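Local coordinates for mandelate racemase / muconate lactonizing enzyme, C-terminal domain protein (Pseudovibrio sp. JE062, PDB 4JHM) that is of unknown function but belongs to the enolase superfamily, combining an enolase-type N-terminal domain with a TIM-barrel C-terminal domain, at residues Thr140-Thr145 against His167-Tyr172; Tyr35-Val40 against Met301-Thr306; Gln281-Phe286 against Leu311-Ala316. One frame throughout, in Å; residues are numbered along the deposited sequence.

Contact 1. Residues Thr140-Thr145 against His167-Tyr172; sequences TPMFDT and HCYCVY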
ATOM      1  N   THR A 140     -22.456 -34.120   3.609  1.00 74.30           N
ATOM      2  CA  THR A 140     -23.203 -35.080   2.796  1.00 78.45           C
ATOM      3  C   THR A 140     -22.390 -35.673   1.655  1.00 79.77           C
ATOM      4  O   THR A 140     -21.399 -35.090   1.223  1.00 80.28           O
ATOM      5  CB  THR A 140     -24.452 -34.424   2.177  1.00 81.39           C
ATOM      6  OG1 THR A 140     -24.099 -33.781   0.945  1.00 82.28           O
ATOM      7  CG2 THR A 140     -25.051 -33.402   3.131  1.00 83.66           C
ATOM      8  N   PRO A 141     -22.820 -36.842   1.158  1.00 82.52           N
ATOM      9  CA  PRO A 141     -22.251 -37.401  -0.057  1.00 86.90           C
ATOM     10  C   PRO A 141     -22.847 -36.729  -1.287  1.00 87.93           C
ATOM     11  O   PRO A 141     -23.784 -35.934  -1.171  1.00 85.60           O
ATOM     12  CB  PRO A 141     -22.681 -38.867   0.004  1.00 89.59           C
ATOM     13  CG  PRO A 141     -23.977 -38.839   0.738  1.00 88.28           C
ATOM     14  CD  PRO A 141     -23.867 -37.708   1.727  1.00 88.32           C
HETATM   15  N   MSE A 142     -22.312 -37.052  -2.456  1.00 86.65           N
HETATM   16  CA  MSE A 142     -22.805 -36.483  -3.700  1.00 91.20           C
HETATM   17  C   MSE A 142     -23.735 -37.466  -4.354  1.00 91.29           C
HETATM   18  O   MSE A 142     -23.396 -38.634  -4.525  1.00 95.17           O
HETATM   19  CB  MSE A 142     -21.591 -36.158  -4.563  1.00 97.37           C
HETATM   20  CG  MSE A 142     -21.794 -36.414  -6.050  1.00106.86           C
HETATM   21 SE   MSE A 142     -20.069 -36.101  -6.952  1.00124.31          SE
HETATM   22  CE  MSE A 142     -20.808 -35.390  -8.629  1.00133.67           C
ATOM     23  N   PHE A 143     -24.930 -37.008  -4.712  1.00 87.23           N
ATOM     24  CA  PHE A 143     -25.873 -37.849  -5.433  1.00 88.66           C
ATOM     25  C   PHE A 143     -25.857 -37.502  -6.922  1.00 96.22           C
ATOM     26  O   PHE A 143     -25.467 -36.396  -7.307  1.00 93.93           O
ATOM     27  CB  PHE A 143     -27.279 -37.696  -4.858  1.00 88.51           C
ATOM     28  CG  PHE A 143     -27.371 -38.021  -3.393  1.00 91.50           C
ATOM     29  CD1 PHE A 143     -27.088 -39.294  -2.932  1.00 92.88           C
ATOM     30  CD2 PHE A 143     -27.754 -37.054  -2.475  1.00 95.20           C
ATOM     31  CE1 PHE A 143     -27.173 -39.598  -1.583  1.00 90.56           C
ATOM     32  CE2 PHE A 143     -27.846 -37.352  -1.126  1.00 94.44           C
ATOM     33  CZ  PHE A 143     -27.553 -38.626  -0.680  1.00 90.91           C
ATOM     34  N   ASP A 144     -26.271 -38.455  -7.755  1.00101.04           N
ATOM     35  CA  ASP A 144     -26.244 -38.280  -9.207  1.00100.20           C
ATOM     36  C   ASP A 144     -27.311 -37.299  -9.692  1.00101.12           C
ATOM     37  O   ASP A 144     -27.077 -36.542 -10.635  1.00 98.51           O
ATOM     38  CB  ASP A 144     -26.415 -39.628  -9.917  1.00107.70           C
ATOM     39  CG  ASP A 144     -25.130 -40.437  -9.958  1.00107.50           C
ATOM     40  OD1 ASP A 144     -24.514 -40.635  -8.892  1.00108.37           O
ATOM     41  OD2 ASP A 144     -24.735 -40.880 -11.058  1.00107.40           O
ATOM     42  N   THR A 145     -28.480 -37.319  -9.055  1.00 98.91           N
ATOM     43  CA  THR A 145     -29.557 -36.392  -9.400  1.00 97.33           C
ATOM     44  C   THR A 145     -29.951 -35.519  -8.215  1.00 92.81           C
ATOM     45  O   THR A 145     -29.844 -35.931  -7.060  1.00 93.50           O
ATOM     46  CB  THR A 145     -30.811 -37.136  -9.889  1.00103.37           C
ATOM     47  OG1 THR A 145     -31.136 -38.188  -8.974  1.00105.93           O
ATOM     48  CG2 THR A 145     -30.582 -37.720 -11.268  1.00107.03           C
ATOM     49  N   HIS A 167     -22.053 -31.664  -0.307  1.00 77.85           N
ATOM     50  CA  HIS A 167     -21.037 -31.897  -1.321  1.00 80.06           C
ATOM     51  C   HIS A 167     -21.775 -31.996  -2.641  1.00 81.22           C
ATOM     52  O   HIS A 167     -22.853 -32.589  -2.714  1.00 83.25           O
ATOM     53  CB  HIS A 167     -20.209 -33.148  -1.037  1.00 80.04           C
ATOM     54  CG  HIS A 167     -19.122 -32.924  -0.035  1.00 84.49           C
ATOM     55  ND1 HIS A 167     -19.161 -33.444   1.240  1.00 90.39           N
ATOM     56  CD2 HIS A 167     -17.974 -32.211  -0.114  1.00 87.01           C
ATOM     57  CE1 HIS A 167     -18.079 -33.074   1.900  1.00 87.93           C
ATOM     58  NE2 HIS A 167     -17.341 -32.324   1.101  1.00 89.12           N
ATOM     59  N   CYS A 168     -21.209 -31.388  -3.675  1.00 84.33           N
ATOM     60  CA  CYS A 168     -21.924 -31.210  -4.926  1.00 83.09           C
ATOM     61  C   CYS A 168     -21.133 -31.718  -6.124  1.00 81.71           C
ATOM     62  O   CYS A 168     -20.083 -32.346  -5.980  1.00 78.93           O
ATOM     63  CB  CYS A 168     -22.271 -29.732  -5.113  1.00 80.17           C
ATOM     64  SG  CYS A 168     -20.829 -28.650  -5.197  1.00 93.47           S
ATOM     65  N   TYR A 169     -21.656 -31.434  -7.310  1.00 82.37           N
ATOM     66  CA  TYR A 169     -21.046 -31.877  -8.549  1.00 85.36           C
ATOM     67  C   TYR A 169     -19.756 -31.114  -8.829  1.00 83.95           C
ATOM     68  O   TYR A 169     -18.893 -31.595  -9.559  1.00 82.64           O
ATOM     69  CB  TYR A 169     -22.042 -31.709  -9.698  1.00 88.15           C
ATOM     70  CG  TYR A 169     -23.378 -32.363  -9.413  1.00 92.17           C
ATOM     71  CD1 TYR A 169     -23.569 -33.717  -9.643  1.00 94.17           C
ATOM     72  CD2 TYR A 169     -24.442 -31.632  -8.896  1.00 91.95           C
ATOM     73  CE1 TYR A 169     -24.783 -34.326  -9.376  1.00 98.15           C
ATOM     74  CE2 TYR A 169     -25.660 -32.232  -8.627  1.00 93.00           C
ATOM     75  CZ  TYR A 169     -25.825 -33.580  -8.870  1.00 95.79           C
ATOM     76  OH  TYR A 169     -27.029 -34.193  -8.606  1.00 91.63           O
ATOM     77  N   CYS A 170     -19.621 -29.936  -8.231  1.00 80.31           N
ATOM     78  CA  CYS A 170     -18.462 -29.085  -8.471  1.00 77.64           C
ATOM     79  C   CYS A 170     -18.414 -28.658  -9.935  1.00 74.77           C
ATOM     80  O   CYS A 170     -17.344 -28.448 -10.506  1.00 69.60           O
ATOM     81  CB  CYS A 170     -17.178 -29.800  -8.059  1.00 82.04           C
ATOM     82  SG  CYS A 170     -17.182 -30.264  -6.315  1.00 77.84           S
ATOM     83  N   VAL A 171     -19.602 -28.540 -10.522  1.00 75.82           N
ATOM     84  CA  VAL A 171     -19.789 -28.018 -11.865  1.00 73.65           C
ATOM     85  C   VAL A 171     -20.888 -26.953 -11.780  1.00 75.05           C
ATOM     86  O   VAL A 171     -22.080 -27.266 -11.774  1.00 75.25           O
ATOM     87  CB  VAL A 171     -20.190 -29.142 -12.846  1.00 75.08           C
ATOM     88  CG1 VAL A 171     -20.593 -28.570 -14.198  1.00 72.95           C
ATOM     89  CG2 VAL A 171     -19.051 -30.141 -12.999  1.00 71.64           C
ATOM     90  N   TYR A 172     -20.474 -25.696 -11.683  1.00 74.34           N
ATOM     91  CA  TYR A 172     -21.393 -24.573 -11.524  1.00 71.19           C
ATOM     92  C   TYR A 172     -22.807 -24.847 -12.052  1.00 75.72           C
ATOM     93  O   TYR A 172     -23.783 -24.665 -11.332  1.00 79.66           O
ATOM     94  CB  TYR A 172     -20.813 -23.328 -12.206  1.00 71.77           C
ATOM     95  CG  TYR A 172     -21.670 -22.099 -12.041  1.00 69.52           C
ATOM     96  CD1 TYR A 172     -21.951 -21.592 -10.782  1.00 67.54           C
ATOM     97  CD2 TYR A 172     -22.191 -21.440 -13.141  1.00 70.47           C
ATOM     98  CE1 TYR A 172     -22.737 -20.467 -10.624  1.00 71.39           C
ATOM     99  CE2 TYR A 172     -22.983 -20.317 -12.993  1.00 72.11           C
ATOM    100  CZ  TYR A 172     -23.253 -19.837 -11.732  1.00 73.70           C
ATOM    101  OH  TYR A 172     -24.040 -18.723 -11.579  1.00 79.77           O
TER
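H167 takes hold of T140 with two of its own nitrogens. Its ring comes in edge-on: ND1 lies 2.8 Å from T140 O, which sits close to the ring plane, and the approach is in the plane of the carbonyl, with a C=O...N angle of 158°. The backbone N of the same histidine donates to T140 OG1 at 3.2 Å. Since H167 CG lies beside its own backbone N (chi1 -81°), ring and amide can reach the same threonine. T140 OG1 does double duty, accepting from H167 and donating to P141 O at 3.0 Å. With one bond accepted and one donated, the rotation of the hydroxyl is probably fixed.

Further out the contact becomes apolar. Selenomethionine M142 bends at its last torsion and crosses the Y169 side chain at a slant, its CE 3.4 Å from Y169 CD1. Y169 reaches across to the 140-145 backbone, where its hydroxyl meets two successive carbonyls. Y169 OH makes a weak bond to D144 O at 3.1 Å, while F143 O lies at 3.0 Å from the same Y169 OH, so where the proton points is not settled. Y149 of helix 149-159 ties the two loops together: its OH bonds to H167 O, and its ring stands edge-to-face with that of F143.

The other ring nitrogen of H167, NE2, makes a weak bond to D196 at the end of the next barrel strand. These are the loops that follow two adjacent parallel strands, 133-139 and 163-167, and so lie at the C-terminal mouth of the TIM barrel, the end where enzymes of the enolase superfamily carry their active sites.

Contact 2. Residues Tyr35-Val40 against Met301-Thr306; sequences YTNNIV and MGYTLT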
ATOM      1  N   TYR A  35     -11.380 -45.309   0.495  1.00 83.66           N
ATOM      2  CA  TYR A  35     -10.942 -44.727   1.759  1.00 76.87           C
ATOM      3  C   TYR A  35     -10.116 -45.699   2.593  1.00 70.38           C
ATOM      4  O   TYR A  35     -10.523 -46.830   2.835  1.00 71.64           O
ATOM      5  CB  TYR A  35     -12.147 -44.192   2.541  1.00 75.74           C
ATOM      6  CG  TYR A  35     -12.549 -42.831   2.041  1.00 77.10           C
ATOM      7  CD1 TYR A  35     -13.069 -42.667   0.763  1.00 86.44           C
ATOM      8  CD2 TYR A  35     -12.358 -41.702   2.817  1.00 79.50           C
ATOM      9  CE1 TYR A  35     -13.413 -41.414   0.283  1.00 85.75           C
ATOM     10  CE2 TYR A  35     -12.698 -40.447   2.345  1.00 88.48           C
ATOM     11  CZ  TYR A  35     -13.224 -40.310   1.077  1.00 82.40           C
ATOM     12  OH  TYR A  35     -13.562 -39.065   0.609  1.00 85.57           O
ATOM     13  N   THR A  36      -8.939 -45.233   2.997  1.00 67.19           N
ATOM     14  CA  THR A  36      -8.033 -45.974   3.853  1.00 64.00           C
ATOM     15  C   THR A  36      -7.811 -45.185   5.126  1.00 68.63           C
ATOM     16  O   THR A  36      -7.731 -43.952   5.091  1.00 62.37           O
ATOM     17  CB  THR A  36      -6.659 -46.137   3.202  1.00 63.46           C
ATOM     18  OG1 THR A  36      -6.800 -46.783   1.936  1.00 70.60           O
ATOM     19  CG2 THR A  36      -5.746 -46.952   4.089  1.00 65.70           C
ATOM     20  N   ASN A  37      -7.707 -45.894   6.245  1.00 70.15           N
ATOM     21  CA  ASN A  37      -7.361 -45.273   7.515  1.00 71.32           C
ATOM     22  C   ASN A  37      -5.975 -45.740   7.945  1.00 77.02           C
ATOM     23  O   ASN A  37      -5.668 -46.931   7.865  1.00 86.42           O
ATOM     24  CB  ASN A  37      -8.397 -45.628   8.578  1.00 74.20           C
ATOM     25  CG  ASN A  37      -8.327 -44.726   9.798  1.00 75.57           C
ATOM     26  OD1 ASN A  37      -7.420 -43.907   9.934  1.00 81.00           O
ATOM     27  ND2 ASN A  37      -9.291 -44.876  10.696  1.00 76.67           N
ATOM     28  N   ASN A  38      -5.140 -44.803   8.384  1.00 75.41           N
ATOM     29  CA  ASN A  38      -3.795 -45.120   8.854  1.00 72.46           C
ATOM     30  C   ASN A  38      -3.697 -44.906  10.352  1.00 74.04           C
ATOM     31  O   ASN A  38      -3.882 -43.794  10.835  1.00 74.51           O
ATOM     32  CB  ASN A  38      -2.773 -44.241   8.145  1.00 72.39           C
ATOM     33  CG  ASN A  38      -2.866 -44.351   6.640  1.00 75.84           C
ATOM     34  OD1 ASN A  38      -2.498 -45.373   6.059  1.00 86.54           O
ATOM     35  ND2 ASN A  38      -3.358 -43.299   5.996  1.00 72.92           N
ATOM     36  N   ILE A  39      -3.407 -45.967  11.094  1.00 76.45           N
ATOM     37  CA  ILE A  39      -3.361 -45.862  12.542  1.00 77.85           C
ATOM     38  C   ILE A  39      -1.959 -46.076  13.093  1.00 82.61           C
ATOM     39  O   ILE A  39      -1.281 -47.044  12.743  1.00 82.94           O
ATOM     40  CB  ILE A  39      -4.313 -46.868  13.206  1.00 79.04           C
ATOM     41  CG1 ILE A  39      -5.764 -46.455  12.961  1.00 80.65           C
ATOM     42  CG2 ILE A  39      -4.040 -46.946  14.699  1.00 79.53           C
ATOM     43  CD1 ILE A  39      -6.784 -47.460  13.456  1.00 82.63           C
ATOM     44  N   VAL A  40      -1.539 -45.152  13.953  1.00 85.91           N
ATOM     45  CA  VAL A  40      -0.302 -45.283  14.706  1.00 87.09           C
ATOM     46  C   VAL A  40      -0.638 -45.578  16.159  1.00 91.83           C
ATOM     47  O   VAL A  40      -1.304 -44.778  16.817  1.00 91.70           O
ATOM     48  CB  VAL A  40       0.527 -43.987  14.670  1.00 87.13           C
ATOM     49  CG1 VAL A  40       1.760 -44.127  15.551  1.00 92.04           C
ATOM     50  CG2 VAL A  40       0.925 -43.641  13.245  1.00 87.76           C
HETATM   51  N   MSE A 301     -13.975 -34.439   9.063  1.00 69.79           N
HETATM   52  CA  MSE A 301     -14.510 -35.526   8.249  1.00 74.11           C
HETATM   53  C   MSE A 301     -13.516 -36.649   8.185  1.00 69.48           C
HETATM   54  O   MSE A 301     -12.384 -36.462   7.751  1.00 65.88           O
HETATM   55  CB  MSE A 301     -14.808 -35.016   6.845  1.00 82.41           C
HETATM   56  CG  MSE A 301     -14.396 -36.016   5.772  1.00 89.02           C
HETATM   57 SE   MSE A 301     -15.949 -36.417   4.638  1.00108.32          SE
HETATM   58  CE  MSE A 301     -15.388 -35.458   3.006  1.00 92.54           C
ATOM     59  N   GLY A 302     -13.930 -37.833   8.623  1.00 73.01           N
ATOM     60  CA  GLY A 302     -13.060 -39.004   8.605  1.00 72.18           C
ATOM     61  C   GLY A 302     -13.452 -40.043   9.637  1.00 71.30           C
ATOM     62  O   GLY A 302     -14.594 -40.076  10.090  1.00 75.61           O
ATOM     63  N   TYR A 303     -12.500 -40.889  10.011  1.00 69.96           N
ATOM     64  CA  TYR A 303     -12.751 -41.960  10.967  1.00 70.62           C
ATOM     65  C   TYR A 303     -12.722 -41.418  12.380  1.00 71.55           C
ATOM     66  O   TYR A 303     -12.137 -40.366  12.623  1.00 77.81           O
ATOM     67  CB  TYR A 303     -11.710 -43.059  10.808  1.00 74.20           C
ATOM     68  CG  TYR A 303     -11.800 -43.767   9.483  1.00 72.58           C
ATOM     69  CD1 TYR A 303     -12.647 -44.854   9.313  1.00 75.95           C
ATOM     70  CD2 TYR A 303     -11.050 -43.343   8.397  1.00 72.07           C
ATOM     71  CE1 TYR A 303     -12.738 -45.506   8.097  1.00 75.66           C
ATOM     72  CE2 TYR A 303     -11.134 -43.988   7.179  1.00 74.41           C
ATOM     73  CZ  TYR A 303     -11.978 -45.069   7.035  1.00 72.08           C
ATOM     74  OH  TYR A 303     -12.058 -45.707   5.825  1.00 71.72           O
ATOM     75  N   THR A 304     -13.338 -42.142  13.312  1.00 72.26           N
ATOM     76  CA  THR A 304     -13.576 -41.615  14.657  1.00 78.76           C
ATOM     77  C   THR A 304     -12.331 -40.997  15.297  1.00 79.65           C
ATOM     78  O   THR A 304     -12.426 -39.978  15.988  1.00 78.39           O
ATOM     79  CB  THR A 304     -14.170 -42.679  15.596  1.00 82.13           C
ATOM     80  OG1 THR A 304     -13.730 -43.976  15.186  1.00 85.57           O
ATOM     81  CG2 THR A 304     -15.695 -42.632  15.557  1.00 83.08           C
ATOM     82  N   LEU A 305     -11.169 -41.602  15.064  1.00 77.16           N
ATOM     83  CA  LEU A 305      -9.916 -41.034  15.555  1.00 74.64           C
ATOM     84  C   LEU A 305      -9.661 -39.658  14.949  1.00 72.10           C
ATOM     85  O   LEU A 305      -9.319 -38.710  15.659  1.00 70.93           O
ATOM     86  CB  LEU A 305      -8.741 -41.965  15.258  1.00 72.78           C
ATOM     87  CG  LEU A 305      -8.396 -42.922  16.395  1.00 72.96           C
ATOM     88  CD1 LEU A 305      -7.391 -43.963  15.932  1.00 73.06           C
ATOM     89  CD2 LEU A 305      -7.858 -42.140  17.584  1.00 75.72           C
ATOM     90  N   THR A 306      -9.818 -39.553  13.633  1.00 70.01           N
ATOM     91  CA  THR A 306      -9.725 -38.260  12.967  1.00 68.43           C
ATOM     92  C   THR A 306     -10.785 -37.316  13.530  1.00 66.59           C
ATOM     93  O   THR A 306     -10.525 -36.138  13.758  1.00 67.01           O
ATOM     94  CB  THR A 306      -9.928 -38.383  11.447  1.00 67.99           C
ATOM     95  OG1 THR A 306      -8.751 -38.935  10.842  1.00 68.74           O
ATOM     96  CG2 THR A 306     -10.214 -37.022  10.841  1.00 68.13           C
TER
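Strand 35-40 passes the turn that leads into helix 304-316, with N37 and Y303 closest at 7.2 Å between CA atoms, and Y303 itself stands at the N-cap position of that helix. This is a buried interdomain contact of the enolase-superfamily architecture: the strand belongs to the antiparallel sheet of the N-terminal domain, the turn and helix to the barrel domain.

N37 and Y303 carry it. The asparagine side chain lies over one face of the tyrosine ring, amide and ring planes only 16° apart, and the two run in opposite directions. N37 CB sits over the CD2-CE2 side of the ring, 3.7 Å from its centroid in a CH-pi contact, while the amide nitrogen lies back over the CG end, where the side chain leaves the backbone. With N37 CG anti to its backbone N (chi1 -164°), the amide extends from the strand toward the barrel domain and lies nearly flat on the ring.

Other residues frame the ring. F332 meets it edge-to-face, and M55 of neighbouring strand 50-58 also packs on Y303. The hydroxyl end of Y303 reaches obliquely toward Y35, whose own hydroxyl is turned to other partners and bonds to W26 NE1.

In the first turn of the helix, L305 makes a lighter apolar contact with the strand and also leans on A53 of strand 50-58. There the two domains meet through methyl and methylene groups, L305 CD1 lying 4.2 Å from I39 CG1.

Contact 3. Residues Gln281-Phe286 against Leu311-Ala316; sequences QLNKCF and LHVALA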
ATOM      1  N   GLN A 281      -0.190 -28.506  16.451  1.00 65.01           N
ATOM      2  CA  GLN A 281      -0.226 -27.424  15.482  1.00 61.73           C
ATOM      3  C   GLN A 281      -1.627 -26.858  15.309  1.00 65.47           C
ATOM      4  O   GLN A 281      -1.803 -25.642  15.234  1.00 68.61           O
ATOM      5  CB  GLN A 281       0.307 -27.909  14.134  1.00 60.46           C
ATOM      6  CG  GLN A 281       1.755 -28.380  14.184  1.00 60.92           C
ATOM      7  CD  GLN A 281       2.724 -27.247  14.456  1.00 60.36           C
ATOM      8  OE1 GLN A 281       3.251 -27.117  15.556  1.00 64.67           O
ATOM      9  NE2 GLN A 281       2.944 -26.406  13.456  1.00 62.79           N
ATOM     10  N   LEU A 282      -2.626 -27.731  15.225  1.00 68.21           N
ATOM     11  CA  LEU A 282      -3.996 -27.266  15.073  1.00 67.32           C
ATOM     12  C   LEU A 282      -4.242 -26.268  16.176  1.00 68.85           C
ATOM     13  O   LEU A 282      -4.611 -25.122  15.929  1.00 67.35           O
ATOM     14  CB  LEU A 282      -4.996 -28.414  15.192  1.00 69.53           C
ATOM     15  CG  LEU A 282      -6.463 -27.989  15.056  1.00 71.97           C
ATOM     16  CD1 LEU A 282      -6.741 -27.452  13.658  1.00 72.74           C
ATOM     17  CD2 LEU A 282      -7.395 -29.148  15.366  1.00 73.57           C
ATOM     18  N   ASN A 283      -4.008 -26.732  17.398  1.00 69.72           N
ATOM     19  CA  ASN A 283      -4.165 -25.931  18.597  1.00 67.23           C
ATOM     20  C   ASN A 283      -3.660 -24.504  18.415  1.00 64.01           C
ATOM     21  O   ASN A 283      -4.331 -23.543  18.788  1.00 72.49           O
ATOM     22  CB  ASN A 283      -3.423 -26.607  19.753  1.00 67.78           C
ATOM     23  CG  ASN A 283      -3.687 -25.937  21.083  1.00 67.92           C
ATOM     24  OD1 ASN A 283      -4.811 -25.937  21.581  1.00 66.60           O
ATOM     25  ND2 ASN A 283      -2.647 -25.365  21.668  1.00 73.80           N
ATOM     26  N   LYS A 284      -2.475 -24.365  17.839  1.00 63.38           N
ATOM     27  CA  LYS A 284      -1.894 -23.047  17.623  1.00 65.49           C
ATOM     28  C   LYS A 284      -2.683 -22.248  16.585  1.00 67.81           C
ATOM     29  O   LYS A 284      -2.881 -21.045  16.743  1.00 71.59           O
ATOM     30  CB  LYS A 284      -0.437 -23.176  17.193  1.00 61.90           C
ATOM     31  CG  LYS A 284       0.469 -23.736  18.275  1.00 62.33           C
ATOM     32  CD  LYS A 284       1.864 -24.014  17.741  1.00 61.54           C
ATOM     33  CE  LYS A 284       2.726 -24.734  18.760  1.00 63.19           C
ATOM     34  NZ  LYS A 284       3.953 -25.272  18.118  1.00 67.58           N
ATOM     35  N   CYS A 285      -3.139 -22.921  15.533  1.00 66.58           N
ATOM     36  CA  CYS A 285      -3.911 -22.260  14.485  1.00 68.08           C
ATOM     37  C   CYS A 285      -5.178 -21.616  15.042  1.00 65.69           C
ATOM     38  O   CYS A 285      -5.605 -20.557  14.575  1.00 65.34           O
ATOM     39  CB  CYS A 285      -4.258 -23.245  13.371  1.00 72.65           C
ATOM     40  SG  CYS A 285      -2.830 -23.746  12.379  1.00 72.41           S
ATOM     41  N   PHE A 286      -5.769 -22.259  16.042  1.00 63.14           N
ATOM     42  CA  PHE A 286      -6.893 -21.680  16.771  1.00 62.89           C
ATOM     43  C   PHE A 286      -6.472 -20.359  17.391  1.00 63.89           C
ATOM     44  O   PHE A 286      -7.116 -19.326  17.187  1.00 57.79           O
ATOM     45  CB  PHE A 286      -7.362 -22.625  17.885  1.00 67.60           C
ATOM     46  CG  PHE A 286      -8.536 -23.484  17.506  1.00 66.86           C
ATOM     47  CD1 PHE A 286      -9.828 -23.000  17.624  1.00 68.51           C
ATOM     48  CD2 PHE A 286      -8.351 -24.772  17.048  1.00 65.21           C
ATOM     49  CE1 PHE A 286     -10.913 -23.784  17.281  1.00 68.11           C
ATOM     50  CE2 PHE A 286      -9.433 -25.561  16.710  1.00 69.33           C
ATOM     51  CZ  PHE A 286     -10.717 -25.068  16.830  1.00 65.07           C
ATOM     52  N   LEU A 311     -12.284 -32.719  17.273  1.00 67.78           N
ATOM     53  CA  LEU A 311     -13.361 -32.364  18.184  1.00 70.74           C
ATOM     54  C   LEU A 311     -12.790 -31.840  19.500  1.00 73.12           C
ATOM     55  O   LEU A 311     -13.303 -30.876  20.076  1.00 72.84           O
ATOM     56  CB  LEU A 311     -14.271 -33.566  18.438  1.00 71.68           C
ATOM     57  CG  LEU A 311     -15.301 -33.399  19.561  1.00 75.06           C
ATOM     58  CD1 LEU A 311     -16.200 -32.195  19.328  1.00 73.94           C
ATOM     59  CD2 LEU A 311     -16.140 -34.658  19.704  1.00 77.63           C
ATOM     60  N   HIS A 312     -11.723 -32.476  19.971  1.00 72.77           N
ATOM     61  CA  HIS A 312     -11.139 -32.119  21.253  1.00 76.04           C
ATOM     62  C   HIS A 312     -10.581 -30.705  21.233  1.00 75.39           C
ATOM     63  O   HIS A 312     -10.849 -29.898  22.122  1.00 80.55           O
ATOM     64  CB  HIS A 312     -10.046 -33.116  21.636  1.00 74.82           C
ATOM     65  CG  HIS A 312     -10.564 -34.319  22.356  1.00 73.38           C
ATOM     66  ND1 HIS A 312     -10.978 -34.273  23.668  1.00 74.52           N
ATOM     67  CD2 HIS A 312     -10.746 -35.595  21.946  1.00 73.60           C
ATOM     68  CE1 HIS A 312     -11.388 -35.472  24.038  1.00 78.57           C
ATOM     69  NE2 HIS A 312     -11.258 -36.293  23.013  1.00 76.75           N
ATOM     70  N   VAL A 313      -9.802 -30.408  20.209  1.00 73.66           N
ATOM     71  CA  VAL A 313      -9.220 -29.092  20.079  1.00 76.96           C
ATOM     72  C   VAL A 313     -10.328 -28.042  20.014  1.00 80.94           C
ATOM     73  O   VAL A 313     -10.224 -26.988  20.635  1.00 83.60           O
ATOM     74  CB  VAL A 313      -8.316 -29.015  18.834  1.00 73.89           C
ATOM     75  CG1 VAL A 313      -7.655 -27.651  18.732  1.00 75.08           C
ATOM     76  CG2 VAL A 313      -7.265 -30.114  18.888  1.00 71.05           C
ATOM     77  N   ALA A 314     -11.400 -28.340  19.283  1.00 85.81           N
ATOM     78  CA  ALA A 314     -12.511 -27.396  19.131  1.00 81.60           C
ATOM     79  C   ALA A 314     -13.248 -27.166  20.453  1.00 75.19           C
ATOM     80  O   ALA A 314     -13.829 -26.106  20.668  1.00 75.04           O
ATOM     81  CB  ALA A 314     -13.478 -27.873  18.054  1.00 76.98           C
ATOM     82  N   LEU A 315     -13.223 -28.157  21.336  1.00 74.05           N
ATOM     83  CA  LEU A 315     -13.865 -28.019  22.645  1.00 79.77           C
ATOM     84  C   LEU A 315     -13.009 -27.197  23.612  1.00 80.18           C
ATOM     85  O   LEU A 315     -13.514 -26.659  24.597  1.00 79.54           O
ATOM     86  CB  LEU A 315     -14.173 -29.396  23.242  1.00 77.28           C
ATOM     87  CG  LEU A 315     -15.549 -29.985  22.903  1.00 77.00           C
ATOM     88  CD1 LEU A 315     -16.012 -29.630  21.499  1.00 75.11           C
ATOM     89  CD2 LEU A 315     -15.526 -31.491  23.079  1.00 78.34           C
ATOM     90  N   ALA A 316     -11.718 -27.088  23.314  1.00 80.19           N
ATOM     91  CA  ALA A 316     -10.793 -26.351  24.165  1.00 78.17           C
ATOM     92  C   ALA A 316     -10.828 -24.846  23.893  1.00 74.03           C
ATOM     93  O   ALA A 316     -10.382 -24.055  24.718  1.00 76.37           O
ATOM     94  CB  ALA A 316      -9.382 -26.887  23.981  1.00 77.63           C
TER
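V313 is the residue most deeply engaged here, wedged between L282 and F286, which lie one turn apart on the facing helix. Helices 279-291 and 304-316 belong to the outer helical layer of the TIM barrel; the two segments run in roughly the same direction, their axes 10.0 Å apart and crossing at -33°.

The two methyls of V313 share the work unequally. CG1, anti to the backbone N (chi1 -177°), goes chiefly to the phenylalanine: V313 CG1 is 3.4 Å from both F286 CD2 and CE2, against the CD2-CE2 bond, and it also meets L282 CG. CB and CG2 face the other end of the leucine, V313 CB lying 3.6 Å from L282 CD2.

The F286 ring then reaches past V313 onto the next residue of the helix. V313 O stands over one of its faces, offset toward the rim, and H317 just beyond the segment stacks on the ring. H317 also bonds through NE2 to N283 OD1, adding a polar tie from helix 279-291 to the residue just after 311-316. On the other side of helix 279-291, K284 packs on A287 of the second subunit. At the far end of the phenylalanine, F286 CZ comes to 3.7 Å from A314 CA.

Overall arrangement
From the N terminus, strand 35-40 is laid down first, in the sheet of the N-terminal domain, and waits some 260 residues for its partner. Contact 1 opens and closes inside that span, joining the loops that follow two neighbouring barrel strands across 21 intervening residues. Segment 281-286 follows; then 301-306 completes contact 2 and 311-316 completes contact 3, so these two cross, and both use helix 304-316, its start facing the other domain and its end the neighbouring helix. Contacts 1 and 3 lie on opposite sides of the chain's centre, their own centres about 30 Å apart. Contacts 1 and 2 touch where H167 CE1 packs 3.8 Å from M301 CE.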